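Local coordinates for protein cellulase (Xanthomonas axonopodis pv. citri, PDB 5HOS) that probably hydrolyses internal beta-1,4-glucosidic bonds of cellulose and related glucans, as an endoglucanase of glycoside hydrolase family 5, at residues V32-A37 with D58-F63; T70-I75 with S302-G307. All coordinates share one frame; numbering follows the deposited sequence.

How the contacts relate
Both contacts are buried, and their centres lie about 7 Å apart. Strand 29-34 links them. Contact 1 packs its outer side against helix 57-65. Contact 2 joins strands 70-75 and 298-306, the two neighbours of strand 29-34 in the barrel sheet, over the inner side of that strand. The chemistry follows the place. On the outside of the barrel the contact is wholly apolar, made of aliphatic branches and aromatic rings. On its inside, an arginine, a serine, a proline and a tryptophan meet, and the arginine and serine ends find partners elsewhere in the barrel. Asn33 marks the join: its N lies 2.7 Å from O of Trp303, a probable backbone hydrogen bond.

Contact 1 of 2, residues V32-A37 with D58-F63; sequences VNLSGA and DEYAYF
Val32 and Leu34 reach out from strand 29-34 and meet Phe63 and Tyr60 of helix 57-65. Val32 CG1 sits over one face of the Phe63 ring, 3.9 Å from the ring centroid and only 14° off the ring normal. This is a CH-pi contact. The valine and phenylalanine side chains stand roughly perpendicular to one another, and the methyl lies closest to Phe63 CG, at 3.8 Å. With chi1 at 66°, CG1 is the Val32 branch that faces the ring. The opposite face of Phe63 is covered by Tyr62 CD2, which stands over the ring centre, so the phenyl is held between a methyl and its sequence neighbour. Leu34 divides its two methyls between two rings. CD2 comes obliquely to Phe63, 3.7 Å from CE2, with the leucine and phenylalanine side chains running past one another head to tail. CD1 lies over one face of the Tyr60 ring, offset toward its rim, 4.1 Å from CE2. Tyr60 and Phe63 are three residues apart on the helix, which lets both flank the one leucine. The short strand and helix segments run nearly antiparallel, at 167°, with their axes 11.1 Å apart. This is the return helix of a beta-alpha-beta unit packing on the strand that precedes it in a TIM barrel. Tyr60 also touches Val71 of strand 70-75 and Ala99 and Ala103 of helix 90-105, while Phe63 and Val32 both touch Ala306 of strand 298-306.

Contact 2 of 2, residues T70-I75 with S302-G307; sequences TVRLPI and SWWAAG
The interior of a TIM barrel is the setting here: strands 70-75 and 298-306 flank strand 29-34, and their side chains meet inside the barrel, over the inner side of strand 29-34. Arg72, Ser302 and Trp304 share most of the contact, with Pro74 adding less. The Arg72 chain is extended from CG to NE, and CG is anti to the backbone N (chi1 -178°), which carries the chain past Ser302. Arg72 CD passes 3.8 Å from Ser302 OG, a packing contact; OG itself hydrogen-bonds to the carbonyl O of Ala270. Further out, Trp304 CZ3 lies at the edge of the Arg72 guanidinium, near its plane, 4.1 Å from NH1. The guanidinium and indole planes are 67° apart, so the groups are not stacked. The same CZ3 packs against Pro74 CG at 4.0 Å, and both partners approach the indole obliquely. The guanidinium is gripped from several sides of the barrel. Arg72 NH1 forms a salt bridge with Glu271 OE2 and a hydrogen bond with Asn33 OD1; NH2 forms a salt bridge with Glu227 OE2 and a hydrogen bond with Asn158 OD1. This network probably fixes the group's rotation. A cis peptide joins Trp304 to Ala305, where the chain turns a corner in the eighth strand. Such a non-proline cis bond after a tryptophan recurs in family 5 glycosidases. An arginine of the second strand bonded to a glutamate of the seventh, the strand that carries the nucleophile in this family, is likewise consistent with a family 5 active site.

Contact 1 of 2, residues V32-A37 with D58-F63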
loop_
_atom_site.group_PDB
_atom_site.type_symbol
_atom_site.label_atom_id
_atom_site.label_comp_id
_atom_site.label_asym_id
_atom_site.label_seq_id
_atom_site.Cartn_x
_atom_site.Cartn_y
_atom_site.Cartn_z
ATOM N N VAL A 32 0.592 1.729 9.183
ATOM C CA VAL A 32 0.120 3.026 8.759
ATOM C C VAL A 32 0.888 3.500 7.528
ATOM O O VAL A 32 2.082 3.227 7.379
ATOM C CB VAL A 32 0.251 4.036 9.920
ATOM C CG1 VAL A 32 1.713 4.298 10.273
ATOM C CG2 VAL A 32 -0.487 5.330 9.606
ATOM N N ASN A 33 0.186 4.201 6.647
ATOM C CA ASN A 33 0.814 4.897 5.534
ATOM C C ASN A 33 1.411 6.205 6.032
ATOM O O ASN A 33 0.709 6.996 6.661
ATOM C CB ASN A 33 -0.201 5.209 4.434
ATOM C CG ASN A 33 -0.522 4.010 3.583
ATOM O OD1 ASN A 33 0.099 3.809 2.538
ATOM N ND2 ASN A 33 -1.514 3.218 4.007
ATOM N N LEU A 34 2.697 6.422 5.766
ATOM C CA LEU A 34 3.330 7.712 6.027
ATOM C C LEU A 34 3.453 8.436 4.704
ATOM O O LEU A 34 4.386 8.197 3.929
ATOM C CB LEU A 34 4.692 7.549 6.711
ATOM C CG LEU A 34 4.688 6.918 8.101
ATOM C CD1 LEU A 34 6.090 6.979 8.698
ATOM C CD2 LEU A 34 3.693 7.591 9.034
ATOM N N SER A 35 2.468 9.292 4.446
ATOM C CA SER A 35 2.388 10.057 3.219
ATOM C C SER A 35 3.318 11.255 3.307
ATOM O O SER A 35 3.431 11.870 4.363
ATOM C CB SER A 35 0.954 10.553 2.997
ATOM O OG SER A 35 0.894 11.389 1.865
ATOM N N GLY A 36 3.950 11.597 2.189
ATOM C CA GLY A 36 4.857 12.743 2.134
ATOM C C GLY A 36 5.842 12.741 0.983
ATOM O O GLY A 36 6.121 13.786 0.426
ATOM N N ALA A 37 6.396 11.579 0.634
ATOM C CA ALA A 37 7.414 11.497 -0.425
ATOM C C ALA A 37 6.810 11.448 -1.839
ATOM O O ALA A 37 7.512 11.700 -2.823
ATOM C CB ALA A 37 8.330 10.293 -0.191
ATOM N N ASP A 58 11.684 9.726 14.634
ATOM C CA ASP A 58 10.735 9.595 15.753
ATOM C C ASP A 58 9.269 9.352 15.337
ATOM O O ASP A 58 8.453 8.972 16.170
ATOM C CB ASP A 58 10.859 10.755 16.769
ATOM C CG ASP A 58 10.415 12.112 16.219
ATOM O OD1 ASP A 58 9.967 12.204 15.063
ATOM O OD2 ASP A 58 10.525 13.105 16.968
ATOM N N GLU A 59 8.945 9.553 14.060
ATOM C CA GLU A 59 7.620 9.195 13.544
ATOM C C GLU A 59 7.413 7.676 13.619
ATOM O O GLU A 59 6.354 7.205 14.043
ATOM C CB GLU A 59 7.423 9.746 12.132
ATOM C CG GLU A 59 7.356 11.279 12.117
ATOM C CD GLU A 59 7.141 11.865 10.733
ATOM O OE1 GLU A 59 6.198 11.422 10.056
ATOM O OE2 GLU A 59 7.912 12.770 10.324
ATOM N N TYR A 60 8.465 6.926 13.306
ATOM C CA TYR A 60 8.422 5.466 13.391
ATOM C C TYR A 60 8.263 5.036 14.848
ATOM O O TYR A 60 7.413 4.207 15.161
ATOM C CB TYR A 60 9.671 4.836 12.767
ATOM C CG TYR A 60 9.878 5.214 11.314
ATOM C CD1 TYR A 60 10.565 6.374 10.964
ATOM C CD2 TYR A 60 9.393 4.411 10.283
ATOM C CE1 TYR A 60 10.755 6.724 9.641
ATOM C CE2 TYR A 60 9.581 4.752 8.957
ATOM C CZ TYR A 60 10.254 5.918 8.638
ATOM O OH TYR A 60 10.453 6.276 7.321
ATOM N N ALA A 61 9.063 5.618 15.738
ATOM C CA ALA A 61 8.974 5.315 17.171
ATOM C C ALA A 61 7.558 5.558 17.724
ATOM O O ALA A 61 7.054 4.743 18.480
ATOM C CB ALA A 61 10.004 6.109 17.957
ATOM N N TYR A 62 6.908 6.648 17.308
ATOM C CA TYR A 62 5.538 6.920 17.740
ATOM C C TYR A 62 4.583 5.775 17.383
ATOM O O TYR A 62 3.852 5.271 18.241
ATOM C CB TYR A 62 4.999 8.239 17.158
ATOM C CG TYR A 62 3.519 8.404 17.440
ATOM C CD1 TYR A 62 3.065 8.716 18.721
ATOM C CD2 TYR A 62 2.565 8.187 16.442
ATOM C CE1 TYR A 62 1.709 8.835 18.997
ATOM C CE2 TYR A 62 1.208 8.306 16.706
ATOM C CZ TYR A 62 0.782 8.632 17.983
ATOM O OH TYR A 62 -0.568 8.751 18.237
ATOM N N PHE A 63 4.589 5.365 16.120
ATOM C CA PHE A 63 3.648 4.335 15.675
ATOM C C PHE A 63 3.986 2.963 16.241
ATOM O O PHE A 63 3.083 2.200 16.566
ATOM C CB PHE A 63 3.484 4.355 14.150
ATOM C CG PHE A 63 2.718 5.558 13.675
ATOM C CD1 PHE A 63 1.353 5.674 13.962
ATOM C CD2 PHE A 63 3.349 6.596 13.017
ATOM C CE1 PHE A 63 0.629 6.794 13.567
ATOM C CE2 PHE A 63 2.627 7.720 12.616
ATOM C CZ PHE A 63 1.270 7.819 12.897
#

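Contact 2 of 2, residues T70-I75 with S302-G307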
loop_
_atom_site.group_PDB
_atom_site.type_symbol
_atom_site.label_atom_id
_atom_site.label_comp_id
_atom_site.label_asym_id
_atom_site.label_seq_id
_atom_site.Cartn_x
_atom_site.Cartn_y
_atom_site.Cartn_z
ATOM N N THR A 70 4.360 -1.840 11.008
ATOM C CA THR A 70 4.518 -1.635 9.563
ATOM C C THR A 70 4.275 -0.182 9.171
ATOM O O THR A 70 3.359 0.452 9.670
ATOM C CB THR A 70 3.561 -2.562 8.782
ATOM O OG1 THR A 70 3.823 -3.926 9.148
ATOM C CG2 THR A 70 3.733 -2.419 7.273
ATOM N N VAL A 71 5.133 0.328 8.294
ATOM C CA VAL A 71 4.943 1.604 7.620
ATOM C C VAL A 71 4.825 1.306 6.135
ATOM O O VAL A 71 5.680 0.625 5.569
ATOM C CB VAL A 71 6.132 2.560 7.880
ATOM C CG1 VAL A 71 6.172 3.709 6.877
ATOM C CG2 VAL A 71 6.057 3.080 9.310
ATOM N N ARG A 72 3.766 1.801 5.505
ATOM C CA ARG A 72 3.714 1.824 4.051
ATOM C C ARG A 72 4.233 3.184 3.647
ATOM O O ARG A 72 3.735 4.221 4.127
ATOM C CB ARG A 72 2.309 1.560 3.508
ATOM C CG ARG A 72 2.201 1.535 1.985
ATOM C CD ARG A 72 0.912 0.848 1.574
ATOM N NE ARG A 72 0.634 0.781 0.142
ATOM C CZ ARG A 72 -0.079 1.666 -0.567
ATOM N NH1 ARG A 72 -0.570 2.780 -0.015
ATOM N NH2 ARG A 72 -0.307 1.432 -1.856
ATOM N N LEU A 73 5.246 3.173 2.788
ATOM C CA LEU A 73 5.938 4.387 2.378
ATOM C C LEU A 73 5.740 4.658 0.886
ATOM O O LEU A 73 6.434 4.077 0.051
ATOM C CB LEU A 73 7.423 4.250 2.708
ATOM C CG LEU A 73 8.295 5.476 2.459
ATOM C CD1 LEU A 73 8.033 6.527 3.526
ATOM C CD2 LEU A 73 9.762 5.075 2.417
ATOM N N PRO A 74 4.782 5.540 0.548
ATOM C CA PRO A 74 4.620 5.954 -0.827
ATOM C C PRO A 74 5.826 6.748 -1.325
ATOM O O PRO A 74 6.276 7.675 -0.640
ATOM C CB PRO A 74 3.394 6.869 -0.778
ATOM C CG PRO A 74 2.628 6.434 0.399
ATOM C CD PRO A 74 3.698 6.087 1.395
ATOM N N ILE A 75 6.339 6.354 -2.490
ATOM C CA ILE A 75 7.393 7.074 -3.198
ATOM C C ILE A 75 6.962 7.250 -4.642
ATOM O O ILE A 75 6.117 6.494 -5.128
ATOM C CB ILE A 75 8.762 6.367 -3.107
ATOM C CG1 ILE A 75 8.775 4.996 -3.807
ATOM C CG2 ILE A 75 9.157 6.199 -1.650
ATOM C CD1 ILE A 75 9.218 5.010 -5.249
ATOM N N SER A 302 -2.765 -1.674 6.557
ATOM C CA SER A 302 -2.101 -0.405 6.822
ATOM C C SER A 302 -3.061 0.747 6.541
ATOM O O SER A 302 -3.597 0.886 5.437
ATOM C CB SER A 302 -0.770 -0.255 6.045
ATOM O OG SER A 302 -0.895 -0.534 4.656
ATOM N N TRP A 303 -3.306 1.522 7.594
ATOM C CA TRP A 303 -4.219 2.663 7.591
ATOM C C TRP A 303 -3.722 3.792 6.703
ATOM O O TRP A 303 -2.518 4.077 6.670
ATOM C CB TRP A 303 -4.339 3.169 9.035
ATOM C CG TRP A 303 -5.090 4.436 9.239
ATOM C CD1 TRP A 303 -4.599 5.713 9.167
ATOM C CD2 TRP A 303 -6.462 4.551 9.593
ATOM N NE1 TRP A 303 -5.596 6.618 9.441
ATOM C CE2 TRP A 303 -6.749 5.930 9.718
ATOM C CE3 TRP A 303 -7.485 3.619 9.827
ATOM C CZ2 TRP A 303 -8.018 6.399 10.062
ATOM C CZ3 TRP A 303 -8.746 4.084 10.168
ATOM C CH2 TRP A 303 -9.001 5.458 10.282
ATOM N N TRP A 304 -4.647 4.440 5.997
ATOM C CA TRP A 304 -4.352 5.666 5.257
ATOM C C TRP A 304 -5.026 6.813 6.025
ATOM O O TRP A 304 -6.254 6.839 6.095
ATOM C CB TRP A 304 -4.901 5.610 3.822
ATOM C CG TRP A 304 -4.532 6.843 3.059
ATOM C CD1 TRP A 304 -5.194 8.034 3.056
ATOM C CD2 TRP A 304 -3.379 7.026 2.232
ATOM N NE1 TRP A 304 -4.531 8.946 2.270
ATOM C CE2 TRP A 304 -3.409 8.357 1.757
ATOM C CE3 TRP A 304 -2.317 6.200 1.854
ATOM C CZ2 TRP A 304 -2.427 8.871 0.906
ATOM C CZ3 TRP A 304 -1.336 6.712 1.013
ATOM C CH2 TRP A 304 -1.394 8.039 0.552
ATOM N N ALA A 305 -4.284 7.762 6.601
ATOM C CA ALA A 305 -2.809 7.848 6.586
ATOM C C ALA A 305 -2.336 8.708 7.743
ATOM O O ALA A 305 -3.138 9.265 8.476
ATOM C CB ALA A 305 -2.322 8.453 5.279
ATOM N N ALA A 306 -1.018 8.791 7.895
ATOM C CA ALA A 306 -0.377 9.787 8.732
ATOM C C ALA A 306 0.733 10.448 7.902
ATOM O O ALA A 306 0.829 10.231 6.692
ATOM C CB ALA A 306 0.161 9.145 10.002
ATOM N N GLY A 307 1.566 11.248 8.549
ATOM C CA GLY A 307 2.568 12.055 7.862
ATOM C C GLY A 307 2.427 13.481 8.345
ATOM O O GLY A 307 1.324 13.930 8.673
#